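Local coordinates for protein probable acetyltransferase (Pseudomonas aeruginosa PAO1, PDB 2EUI) that is of unknown function but is probably a GNAT-family acetyltransferase that moves an acyl group, presumably from acetyl-CoA, to an unidentified acceptor, and crystallises as a dimer, at residues Glu39-Arg44 against Gln65-Phe70; Asp12-Leu17 against Ser47-Ala52; Asn82-Ala87 against Asp97-His102; Arg22-Met27 against Ala90-Val95. One frame throughout, in Å; residues are numbered along the deposited sequence.

Interaction 1: residues Glu39-Arg44 against Gln65-Phe70; sequences EKRLRR and QLYPSF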
# COMPACT_ATOMS: atom_id res chain seq x y z
N GLU A 39 -3.05 -8.12 15.66
CA GLU A 39 -2.84 -9.55 15.72
C GLU A 39 -2.80 -10.08 14.29
O GLU A 39 -1.85 -10.75 13.90
CB GLU A 39 -3.97 -10.22 16.50
CG GLU A 39 -3.51 -11.36 17.39
CD GLU A 39 -4.66 -12.26 17.81
OE1 GLU A 39 -5.70 -11.71 18.23
OE2 GLU A 39 -4.51 -13.50 17.71
N LYS A 40 -3.83 -9.78 13.51
CA LYS A 40 -3.88 -10.23 12.13
C LYS A 40 -2.60 -9.89 11.39
O LYS A 40 -2.09 -10.70 10.63
CB LYS A 40 -5.06 -9.61 11.40
CG LYS A 40 -6.39 -10.10 11.89
CD LYS A 40 -7.47 -9.62 10.97
CE LYS A 40 -8.83 -10.08 11.45
NZ LYS A 40 -9.89 -9.66 10.51
N ARG A 41 -2.10 -8.68 11.61
CA ARG A 41 -0.88 -8.22 10.95
C ARG A 41 0.35 -8.96 11.45
O ARG A 41 1.15 -9.44 10.64
CB ARG A 41 -0.71 -6.71 11.15
CG ARG A 41 -0.75 -5.94 9.83
CD ARG A 41 -1.87 -6.43 8.93
NE ARG A 41 -3.16 -5.95 9.40
CZ ARG A 41 -4.33 -6.53 9.13
NH1 ARG A 41 -4.39 -7.63 8.39
NH2 ARG A 41 -5.44 -6.00 9.60
N LEU A 42 0.50 -9.06 12.77
CA LEU A 42 1.63 -9.79 13.33
C LEU A 42 1.49 -11.25 12.96
O LEU A 42 2.38 -11.83 12.35
CB LEU A 42 1.66 -9.66 14.86
CG LEU A 42 2.17 -8.35 15.46
CD1 LEU A 42 1.98 -8.34 16.97
CD2 LEU A 42 3.63 -8.18 15.11
N ARG A 43 0.36 -11.84 13.30
CA ARG A 43 0.11 -13.25 13.01
C ARG A 43 0.23 -13.65 11.53
O ARG A 43 0.83 -14.68 11.21
CB ARG A 43 -1.27 -13.64 13.56
CG ARG A 43 -1.57 -15.13 13.55
CD ARG A 43 -2.94 -15.42 14.14
NE ARG A 43 -2.98 -15.29 15.60
CZ ARG A 43 -2.52 -16.21 16.45
NH1 ARG A 43 -1.98 -17.33 15.98
NH2 ARG A 43 -2.61 -16.02 17.76
N ARG A 44 -0.32 -12.85 10.62
CA ARG A 44 -0.24 -13.17 9.19
C ARG A 44 1.04 -12.67 8.56
O ARG A 44 1.31 -12.96 7.40
CB ARG A 44 -1.45 -12.59 8.44
CG ARG A 44 -2.78 -13.10 8.94
CD ARG A 44 -3.98 -12.45 8.27
NE ARG A 44 -5.17 -12.69 9.09
CZ ARG A 44 -6.41 -12.36 8.75
NH1 ARG A 44 -6.66 -11.77 7.59
NH2 ARG A 44 -7.41 -12.62 9.58
N GLN A 65 5.59 1.17 11.64
CA GLN A 65 4.96 0.12 10.83
C GLN A 65 5.02 0.40 9.34
O GLN A 65 4.73 1.51 8.87
CB GLN A 65 3.50 -0.14 11.25
CG GLN A 65 2.87 -1.34 10.54
CD GLN A 65 1.51 -1.73 11.13
OE1 GLN A 65 0.62 -0.89 11.32
NE2 GLN A 65 1.34 -3.02 11.41
N LEU A 66 5.41 -0.62 8.59
CA LEU A 66 5.50 -0.51 7.15
C LEU A 66 4.72 -1.65 6.55
O LEU A 66 4.64 -2.73 7.14
CB LEU A 66 6.97 -0.59 6.70
CG LEU A 66 7.97 0.43 7.25
CD1 LEU A 66 8.47 0.01 8.61
CD2 LEU A 66 9.13 0.52 6.30
N TYR A 67 4.13 -1.41 5.38
CA TYR A 67 3.39 -2.46 4.68
C TYR A 67 4.13 -2.81 3.40
O TYR A 67 4.46 -1.93 2.61
CB TYR A 67 1.97 -2.01 4.33
CG TYR A 67 1.13 -1.69 5.54
CD1 TYR A 67 1.11 -2.54 6.65
CD2 TYR A 67 0.36 -0.53 5.59
CE1 TYR A 67 0.35 -2.24 7.78
CE2 TYR A 67 -0.41 -0.21 6.71
CZ TYR A 67 -0.40 -1.07 7.80
OH TYR A 67 -1.17 -0.79 8.91
N PRO A 68 4.41 -4.10 3.19
CA PRO A 68 5.11 -4.58 2.00
C PRO A 68 4.28 -4.37 0.72
O PRO A 68 3.08 -4.63 0.71
CB PRO A 68 5.33 -6.05 2.30
CG PRO A 68 4.08 -6.39 3.06
CD PRO A 68 3.96 -5.23 4.02
N SER A 69 4.93 -3.90 -0.35
CA SER A 69 4.24 -3.69 -1.62
C SER A 69 5.18 -3.91 -2.80
O SER A 69 6.33 -4.30 -2.61
CB SER A 69 3.64 -2.29 -1.69
OG SER A 69 2.69 -2.21 -2.75
N PHE A 70 4.69 -3.66 -4.01
CA PHE A 70 5.50 -3.87 -5.22
C PHE A 70 5.18 -2.87 -6.32
O PHE A 70 4.14 -2.22 -6.33
CB PHE A 70 5.26 -5.28 -5.80
CG PHE A 70 5.68 -6.39 -4.90
CD1 PHE A 70 7.01 -6.79 -4.82
CD2 PHE A 70 4.75 -7.03 -4.09
CE1 PHE A 70 7.39 -7.79 -3.95
CE2 PHE A 70 5.13 -8.03 -3.22
CZ PHE A 70 6.46 -8.41 -3.15

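Interaction 2: residues Asp12-Leu17 against Ser47-Ala52; sequences DLLAPL and SVIYLA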
# COMPACT_ATOMS: atom_id res chain seq x y z
N ASP A 12 0.91 -7.61 23.46
CA ASP A 12 0.43 -6.94 24.66
C ASP A 12 1.24 -5.70 25.02
O ASP A 12 0.71 -4.76 25.62
CB ASP A 12 0.42 -7.89 25.86
CG ASP A 12 -0.69 -8.93 25.77
OD1 ASP A 12 -1.84 -8.56 25.42
OD2 ASP A 12 -0.42 -10.11 26.06
N LEU A 13 2.51 -5.69 24.65
CA LEU A 13 3.36 -4.54 24.95
C LEU A 13 3.08 -3.39 23.99
O LEU A 13 3.11 -2.22 24.38
CB LEU A 13 4.84 -4.94 24.86
CG LEU A 13 5.79 -3.77 25.15
CD1 LEU A 13 5.56 -3.28 26.57
CD2 LEU A 13 7.22 -4.20 24.97
N LEU A 14 2.76 -3.74 22.75
CA LEU A 14 2.50 -2.76 21.69
C LEU A 14 1.05 -2.32 21.54
O LEU A 14 0.78 -1.20 21.09
CB LEU A 14 3.01 -3.33 20.36
CG LEU A 14 2.69 -2.58 19.07
CD1 LEU A 14 3.40 -1.23 19.07
CD2 LEU A 14 3.09 -3.43 17.88
N ALA A 15 0.11 -3.19 21.92
CA ALA A 15 -1.31 -2.86 21.81
C ALA A 15 -1.67 -1.52 22.45
O ALA A 15 -2.25 -0.65 21.81
CB ALA A 15 -2.13 -3.96 22.43
N PRO A 16 -1.32 -1.32 23.73
CA PRO A 16 -1.66 -0.04 24.36
C PRO A 16 -1.03 1.17 23.68
O PRO A 16 -1.65 2.24 23.59
CB PRO A 16 -1.21 -0.24 25.80
CG PRO A 16 -0.10 -1.23 25.68
CD PRO A 16 -0.63 -2.21 24.68
N LEU A 17 0.20 1.02 23.19
CA LEU A 17 0.86 2.14 22.53
C LEU A 17 0.26 2.39 21.15
O LEU A 17 0.31 3.51 20.65
CB LEU A 17 2.36 1.89 22.38
CG LEU A 17 3.07 3.18 21.97
CD1 LEU A 17 2.84 4.23 23.06
CD2 LEU A 17 4.56 2.93 21.77
N SER A 47 2.89 -7.14 7.72
CA SER A 47 3.56 -5.87 7.88
C SER A 47 4.78 -6.08 8.74
O SER A 47 4.91 -7.11 9.39
CB SER A 47 2.64 -4.86 8.56
OG SER A 47 2.59 -5.11 9.95
N VAL A 48 5.68 -5.10 8.71
CA VAL A 48 6.88 -5.15 9.52
C VAL A 48 6.70 -4.03 10.52
O VAL A 48 6.51 -2.87 10.14
CB VAL A 48 8.15 -4.88 8.69
CG1 VAL A 48 9.38 -4.92 9.58
CG2 VAL A 48 8.28 -5.89 7.58
N ILE A 49 6.74 -4.38 11.80
CA ILE A 49 6.59 -3.41 12.88
C ILE A 49 7.89 -3.34 13.68
O ILE A 49 8.32 -4.33 14.27
CB ILE A 49 5.44 -3.83 13.83
CG1 ILE A 49 4.11 -3.67 13.10
CG2 ILE A 49 5.50 -3.03 15.14
CD1 ILE A 49 2.91 -4.10 13.90
N TYR A 50 8.53 -2.17 13.70
CA TYR A 50 9.75 -2.02 14.47
C TYR A 50 9.43 -1.38 15.81
O TYR A 50 8.60 -0.48 15.90
CB TYR A 50 10.77 -1.16 13.72
CG TYR A 50 11.34 -1.81 12.49
CD1 TYR A 50 12.02 -3.03 12.57
CD2 TYR A 50 11.16 -1.24 11.23
CE1 TYR A 50 12.50 -3.66 11.42
CE2 TYR A 50 11.63 -1.86 10.08
CZ TYR A 50 12.30 -3.07 10.18
OH TYR A 50 12.74 -3.70 9.04
N LEU A 51 10.08 -1.89 16.86
CA LEU A 51 9.88 -1.41 18.22
C LEU A 51 11.16 -0.84 18.81
O LEU A 51 12.20 -1.50 18.80
CB LEU A 51 9.40 -2.55 19.13
CG LEU A 51 8.14 -3.32 18.74
CD1 LEU A 51 7.90 -4.49 19.69
CD2 LEU A 51 6.97 -2.36 18.73
N ALA A 52 11.08 0.39 19.33
CA ALA A 52 12.23 1.03 19.98
C ALA A 52 12.12 0.73 21.47
O ALA A 52 11.20 1.21 22.14
CB ALA A 52 12.22 2.54 19.74

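Interaction 3: residues Asn82-Ala87 against Asp97-His102; sequences NDIYVA and DHLLQH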
# COMPACT_ATOMS: atom_id res chain seq x y z
N ASN A 82 3.15 3.53 6.88
CA ASN A 82 1.89 4.06 7.40
C ASN A 82 2.00 4.74 8.76
O ASN A 82 1.53 5.87 8.91
CB ASN A 82 0.85 2.94 7.52
CG ASN A 82 -0.45 3.41 8.17
OD1 ASN A 82 -1.27 2.60 8.62
ND2 ASN A 82 -0.64 4.72 8.23
N ASP A 83 2.62 4.05 9.72
CA ASP A 83 2.75 4.57 11.09
C ASP A 83 4.15 4.76 11.64
O ASP A 83 5.07 3.99 11.36
CB ASP A 83 2.02 3.66 12.09
CG ASP A 83 0.79 3.01 11.51
OD1 ASP A 83 -0.17 3.74 11.16
OD2 ASP A 83 0.78 1.75 11.42
N ILE A 84 4.28 5.79 12.45
CA ILE A 84 5.51 6.14 13.13
C ILE A 84 4.97 6.85 14.37
O ILE A 84 4.05 7.66 14.27
CB ILE A 84 6.44 7.05 12.24
CG1 ILE A 84 7.66 7.48 13.04
CG2 ILE A 84 5.69 8.26 11.73
CD1 ILE A 84 8.61 6.35 13.37
N TYR A 85 5.49 6.53 15.54
CA TYR A 85 4.99 7.17 16.75
C TYR A 85 5.82 6.96 18.00
O TYR A 85 6.32 5.86 18.27
CB TYR A 85 3.57 6.68 17.03
CG TYR A 85 2.92 7.31 18.25
CD1 TYR A 85 2.38 8.60 18.18
CD2 TYR A 85 2.85 6.63 19.46
CE1 TYR A 85 1.77 9.18 19.29
CE2 TYR A 85 2.24 7.20 20.57
CZ TYR A 85 1.70 8.47 20.48
OH TYR A 85 1.11 9.05 21.57
N VAL A 86 5.95 8.03 18.77
CA VAL A 86 6.72 7.98 20.01
C VAL A 86 5.79 8.30 21.17
O VAL A 86 4.84 9.05 21.01
CB VAL A 86 7.88 8.99 19.99
CG1 VAL A 86 8.70 8.85 21.26
CG2 VAL A 86 8.75 8.77 18.76
N ALA A 87 6.06 7.73 22.33
CA ALA A 87 5.24 8.00 23.51
C ALA A 87 5.68 9.33 24.15
O ALA A 87 6.84 9.73 24.02
CB ALA A 87 5.38 6.85 24.51
N ASP A 97 13.62 8.97 14.94
CA ASP A 97 14.78 8.81 14.06
C ASP A 97 15.30 7.39 13.94
O ASP A 97 15.29 6.81 12.86
CB ASP A 97 15.92 9.71 14.53
CG ASP A 97 15.98 11.01 13.77
OD1 ASP A 97 14.97 11.74 13.75
OD2 ASP A 97 17.06 11.30 13.20
N HIS A 98 15.78 6.84 15.05
CA HIS A 98 16.32 5.49 15.05
C HIS A 98 15.38 4.54 14.33
O HIS A 98 15.82 3.66 13.60
CB HIS A 98 16.54 5.00 16.48
CG HIS A 98 17.69 5.66 17.16
ND1 HIS A 98 18.99 5.50 16.73
CD2 HIS A 98 17.75 6.48 18.24
CE1 HIS A 98 19.80 6.20 17.51
NE2 HIS A 98 19.07 6.80 18.43
N LEU A 99 14.09 4.72 14.54
CA LEU A 99 13.11 3.87 13.90
C LEU A 99 13.18 4.06 12.39
O LEU A 99 13.48 3.13 11.64
CB LEU A 99 11.71 4.20 14.41
CG LEU A 99 11.36 3.64 15.79
CD1 LEU A 99 10.02 4.17 16.22
CD2 LEU A 99 11.35 2.12 15.75
N LEU A 100 12.90 5.29 11.95
CA LEU A 100 12.91 5.63 10.54
C LEU A 100 14.20 5.24 9.83
O LEU A 100 14.18 4.76 8.70
CB LEU A 100 12.62 7.12 10.37
CG LEU A 100 11.21 7.52 10.83
CD1 LEU A 100 11.02 9.02 10.70
CD2 LEU A 100 10.17 6.76 10.00
N GLN A 101 15.34 5.43 10.50
CA GLN A 101 16.61 5.06 9.90
C GLN A 101 16.69 3.55 9.73
O GLN A 101 17.00 3.05 8.66
CB GLN A 101 17.77 5.53 10.77
CG GLN A 101 19.12 5.13 10.22
CD GLN A 101 20.09 4.78 11.32
OE1 GLN A 101 19.82 3.90 12.14
NE2 GLN A 101 21.23 5.46 11.35
N HIS A 102 16.40 2.83 10.80
CA HIS A 102 16.43 1.38 10.76
C HIS A 102 15.49 0.91 9.64
O HIS A 102 15.81 -0.01 8.89
CB HIS A 102 15.98 0.83 12.12
CG HIS A 102 16.25 -0.62 12.31
ND1 HIS A 102 15.46 -1.61 11.78
CD2 HIS A 102 17.24 -1.26 12.99
CE1 HIS A 102 15.94 -2.80 12.12
NE2 HIS A 102 17.02 -2.61 12.85

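Interaction 4: residues Arg22-Met27 against Ala90-Val95; sequences REFYGM and ARRQLV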
# COMPACT_ATOMS: atom_id res chain seq x y z
N ARG A 22 -3.40 6.05 17.56
CA ARG A 22 -4.65 6.27 16.87
C ARG A 22 -5.44 7.37 17.55
O ARG A 22 -6.08 8.19 16.90
CB ARG A 22 -5.48 4.97 16.86
CG ARG A 22 -4.83 3.81 16.09
CD ARG A 22 -5.71 2.56 16.08
NE ARG A 22 -7.05 2.84 15.58
CZ ARG A 22 -8.09 3.15 16.36
NH1 ARG A 22 -7.93 3.22 17.67
NH2 ARG A 22 -9.27 3.40 15.83
N GLU A 23 -5.39 7.40 18.88
CA GLU A 23 -6.11 8.42 19.62
C GLU A 23 -5.49 9.78 19.36
O GLU A 23 -6.19 10.77 19.15
CB GLU A 23 -6.09 8.12 21.11
CG GLU A 23 -6.75 6.83 21.49
CD GLU A 23 -6.72 6.58 22.98
OE1 GLU A 23 -5.61 6.56 23.56
OE2 GLU A 23 -7.82 6.40 23.57
N PHE A 24 -4.16 9.81 19.37
CA PHE A 24 -3.42 11.05 19.17
C PHE A 24 -3.73 11.70 17.83
O PHE A 24 -3.56 12.90 17.67
CB PHE A 24 -1.92 10.78 19.27
CG PHE A 24 -1.08 12.01 19.10
CD1 PHE A 24 -0.83 12.85 20.18
CD2 PHE A 24 -0.56 12.35 17.86
CE1 PHE A 24 -0.07 14.01 20.02
CE2 PHE A 24 0.20 13.50 17.68
CZ PHE A 24 0.45 14.34 18.77
N TYR A 25 -4.19 10.90 16.87
CA TYR A 25 -4.49 11.42 15.55
C TYR A 25 -5.98 11.56 15.23
O TYR A 25 -6.37 11.69 14.07
CB TYR A 25 -3.79 10.57 14.48
CG TYR A 25 -2.31 10.84 14.42
CD1 TYR A 25 -1.83 12.07 13.96
CD2 TYR A 25 -1.39 9.89 14.85
CE1 TYR A 25 -0.46 12.34 13.94
CE2 TYR A 25 -0.02 10.16 14.84
CZ TYR A 25 0.44 11.38 14.38
OH TYR A 25 1.80 11.63 14.34
N GLY A 26 -6.82 11.54 16.26
CA GLY A 26 -8.24 11.74 16.06
C GLY A 26 -9.17 10.56 15.92
O GLY A 26 -10.31 10.72 15.47
N MSE A 27 -8.74 9.38 16.32
CA MSE A 27 -9.63 8.25 16.20
C MSE A 27 -10.21 7.82 17.55
O MSE A 27 -9.72 8.24 18.63
CB MSE A 27 -8.89 7.09 15.54
CG MSE A 27 -8.08 7.46 14.31
SE MSE A 27 -9.04 8.38 12.90
CE MSE A 27 -7.70 9.68 12.57
N ALA A 90 8.85 9.57 26.11
CA ALA A 90 10.02 9.44 25.24
C ALA A 90 10.17 10.71 24.40
O ALA A 90 9.18 11.39 24.12
CB ALA A 90 9.87 8.22 24.34
N ARG A 91 11.40 11.02 24.01
CA ARG A 91 11.64 12.19 23.19
C ARG A 91 11.33 11.81 21.75
O ARG A 91 11.97 10.93 21.18
CB ARG A 91 13.10 12.63 23.31
CG ARG A 91 13.90 11.70 24.17
CD ARG A 91 15.27 12.22 24.46
NE ARG A 91 16.01 11.21 25.21
CZ ARG A 91 17.27 11.34 25.61
NH1 ARG A 91 17.95 12.44 25.31
NH2 ARG A 91 17.84 10.35 26.29
N ARG A 92 10.33 12.48 21.19
CA ARG A 92 9.88 12.25 19.82
C ARG A 92 11.00 12.02 18.81
O ARG A 92 11.22 10.89 18.36
CB ARG A 92 9.00 13.44 19.37
CG ARG A 92 8.53 13.38 17.92
CD ARG A 92 7.17 14.09 17.75
NE ARG A 92 6.74 14.15 16.35
CZ ARG A 92 5.47 14.27 15.95
NH1 ARG A 92 4.50 14.34 16.86
NH2 ARG A 92 5.17 14.31 14.66
N GLN A 93 11.71 13.10 18.48
CA GLN A 93 12.80 13.06 17.50
C GLN A 93 13.86 11.97 17.69
O GLN A 93 14.07 11.14 16.80
CB GLN A 93 13.48 14.43 17.43
CG GLN A 93 14.61 14.51 16.42
CD GLN A 93 14.79 15.92 15.86
OE1 GLN A 93 14.68 16.91 16.60
NE2 GLN A 93 15.08 16.01 14.57
N LEU A 94 14.53 11.97 18.84
CA LEU A 94 15.55 10.96 19.11
C LEU A 94 15.09 9.53 18.74
O LEU A 94 15.81 8.79 18.07
CB LEU A 94 15.94 11.01 20.59
CG LEU A 94 16.82 9.86 21.09
CD1 LEU A 94 18.08 9.79 20.24
CD2 LEU A 94 17.17 10.09 22.55
N VAL A 95 13.88 9.16 19.17
CA VAL A 95 13.33 7.83 18.91
C VAL A 95 12.72 7.67 17.52
O VAL A 95 12.92 6.63 16.87
CB VAL A 95 12.27 7.46 19.99
CG1 VAL A 95 11.41 6.28 19.52
CG2 VAL A 95 12.97 7.10 21.29
O HOH W 1 2.56 14.90 14.95

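Interaction 1: residues Glu39-Arg44 against Gln65-Phe70
Arg41 turns its aliphatic stem toward Gln65 and Tyr67, the two side chains of strand segment 65-70 that it meets. The arginine and glutamine chains cross at about a right angle, and their guanidinium and amide planes are 45° apart, with the guanidinium turned away. The touch is made lower down, where CG of Arg41 lies 3.9 Å from the atom modelled as NE2 of Gln65; the rotation of that amide is uncertain. The same CG approaches the Tyr67 ring obliquely, 4.4 Å from CE1. Bends at chi2 (44°) and chi3 (75°) fold the arginine back along its own helix, which puts CB of Lys40 3.5 Å above one guanidinium face, toward its rim. There NH1 forms a salt bridge with Glu46, while Phe37 of the same chain and Phe70 of the second subunit both make cation-pi contacts with Arg41. The Tyr67 hydroxyl is likewise held across the dimer interface, by a hydrogen bond to Ser72 of the second subunit.

Another side of helix segment 39-44 carries an i to i+4 pair. Arg43 reaches back side-on, and both NE and NH2 bind a single oxygen, OE2 of Glu39, each at 3.2 Å and nearly in the guanidinium plane.

The contact thus joins the C-terminal turns of helix 31-44 to the middle of the sheet. Strand 60-71 lies there between strands 48-53 and 76-86, helix 11-24 packs against Glu39 and Leu42, and the other subunit adjoins Tyr67.

Interaction 2: residues Asp12-Leu17 against Ser47-Ala52
Leu14 is the one side chain of helix segment 12-17 that reaches strand segment 47-52, and it meets Ile49 and Leu51 there through methyl groups. Its two branches share the work unequally. CD2 packs on Ile49, 3.7 Å from CG2 and 4.0 Å from CD1, and also comes within 4.1 Å of CD2 of Leu51, whereas CD1 faces Leu51 alone, 3.8 Å from the same CD2. With CG anti to the backbone N (chi1 172°), the isobutyl group stands out from the helix and spreads over both strand residues, meeting each at an oblique angle. Ile49 and Leu51 are two apart in the strand and project from the same face; Tyr50 between them points to the other face, where it packs on helix 92-109.

Polar groups take no part across the interface, and no hydrogen bond links the segments. The exposed Asp12 forms a salt bridge with Arg35 of the next helix, and Ser47 OG lies beside the Gln65 amide, whose rotation is uncertain.

No backbone bond crosses the contact. The helix is kinked at Pro16 and Leu17, whose nitrogens lack bonds to the preceding turn; proline has no N-H to give. The strand is paired with strands 2-5 and 60-71.

What holds helix 11-24 to the sheet here is therefore the burial of branched hydrocarbon, a contact without directional bonds whose fit depends on the shapes of three aliphatic side chains.

Interaction 3: residues Asn82-Ala87 against Asp97-His102
Ile84 meets Leu99 and Leu100 inside the beta-alpha-beta unit formed by strand 76-86, helix 92-109 and strand 112-120, a central element of the GNAT fold. The contact lays the helix on the first strand of that unit.

Its tight part is small and wholly apolar. CG1 of Ile84 is anti to the backbone N (chi1 175°), and the turn at chi2 (68°) carries CD1 up to the helix, where it meets two consecutive leucines. The Ile84 and Leu100 chains cross at about a right angle, with CD1 of the isoleucine 3.7 Å from CD2 of the leucine. CG1 of Ile84 follows behind, 4.0 Å from the same Leu100 methyl. On the helix side, Tyr130 and Val129 of helix 124-131 add to the packing around Ile84 and Leu100.

The looser part surrounds this cluster. CG2 of Val86 stays 5.4 Å from CD1 of Leu99, and Tyr85 points from the other face of the strand toward helix 11-24. Asp97, His98 and Gln101 are on the exposed side of the helix. At the other end of the strand segment, Asn82 and Asp83 both face Gln65 in a classic beta bulge, and both side chains bind Ser72 of the second subunit. A bulge in the strand before this helix is familiar in GNAT enzymes, where it lies beside the acetyl-CoA cleft.

Leu99 closes the contact with two atoms, its CB and its CD1, each 3.9 Å from CD1 of Ile84.

Interaction 4: residues Arg22-Met27 against Ala90-Val95
Arg92 extends from the first turn of helix 92-109 toward Phe24 and Tyr25, at the end of helix 11-24. Direct contact is slight: NH1 lies 4.5 Å from CE2 of Phe24, which sits at the edge of the guanidinium, near its plane, and NH2 is 4.3 Å from the Tyr25 hydroxyl.

A water provides the polar link. It accepts a hydrogen bond from Arg92 NH2 at 2.7 Å, lying in the guanidinium plane, and makes a weak one of 3.4 Å with OH of Tyr25. The Phe24 ring turns its edge to this water.

Among the aromatic groups, CD2 of Phe24 is 3.6 Å above the centre of the Tyr25 ring.

Backbone bonds shape both ends. A Schellman motif closes helix 11-24, with Met27 N bound to Arg22 O and N of Gly26, a residue at positive phi, to Glu23 O; Arg91 is the N-cap of the other helix.

Across this contact the charge of Arg92 is met by a water and two aromatic side chains and not by a carboxylate, so this long, water-mediated approach at the surface is probably a weak tie.

Overall arrangement
Interactions 1, 2 and 3 all reach the same sheet, through neighbouring strands. Interactions 1 and 2, about 12 Å apart between centres, are joined where Leu66 N meets Val48 O at 2.9 Å; interactions 1 and 3 are joined by Gln65 N and Asp83 O, also 2.9 Å. Interactions 2 and 4 share helix 11-24, and 3 and 4 share helix 92-109, with Val86 packing on Val95. Interactions 1 and 4 lie on opposite sides of the chain's centre, about 20 Å between centres, yet both touch the second subunit, as does interaction 3. By family analogy, the acetyl-CoA site probably lies near interactions 3 and 4, whose centres are about 10 Å apart.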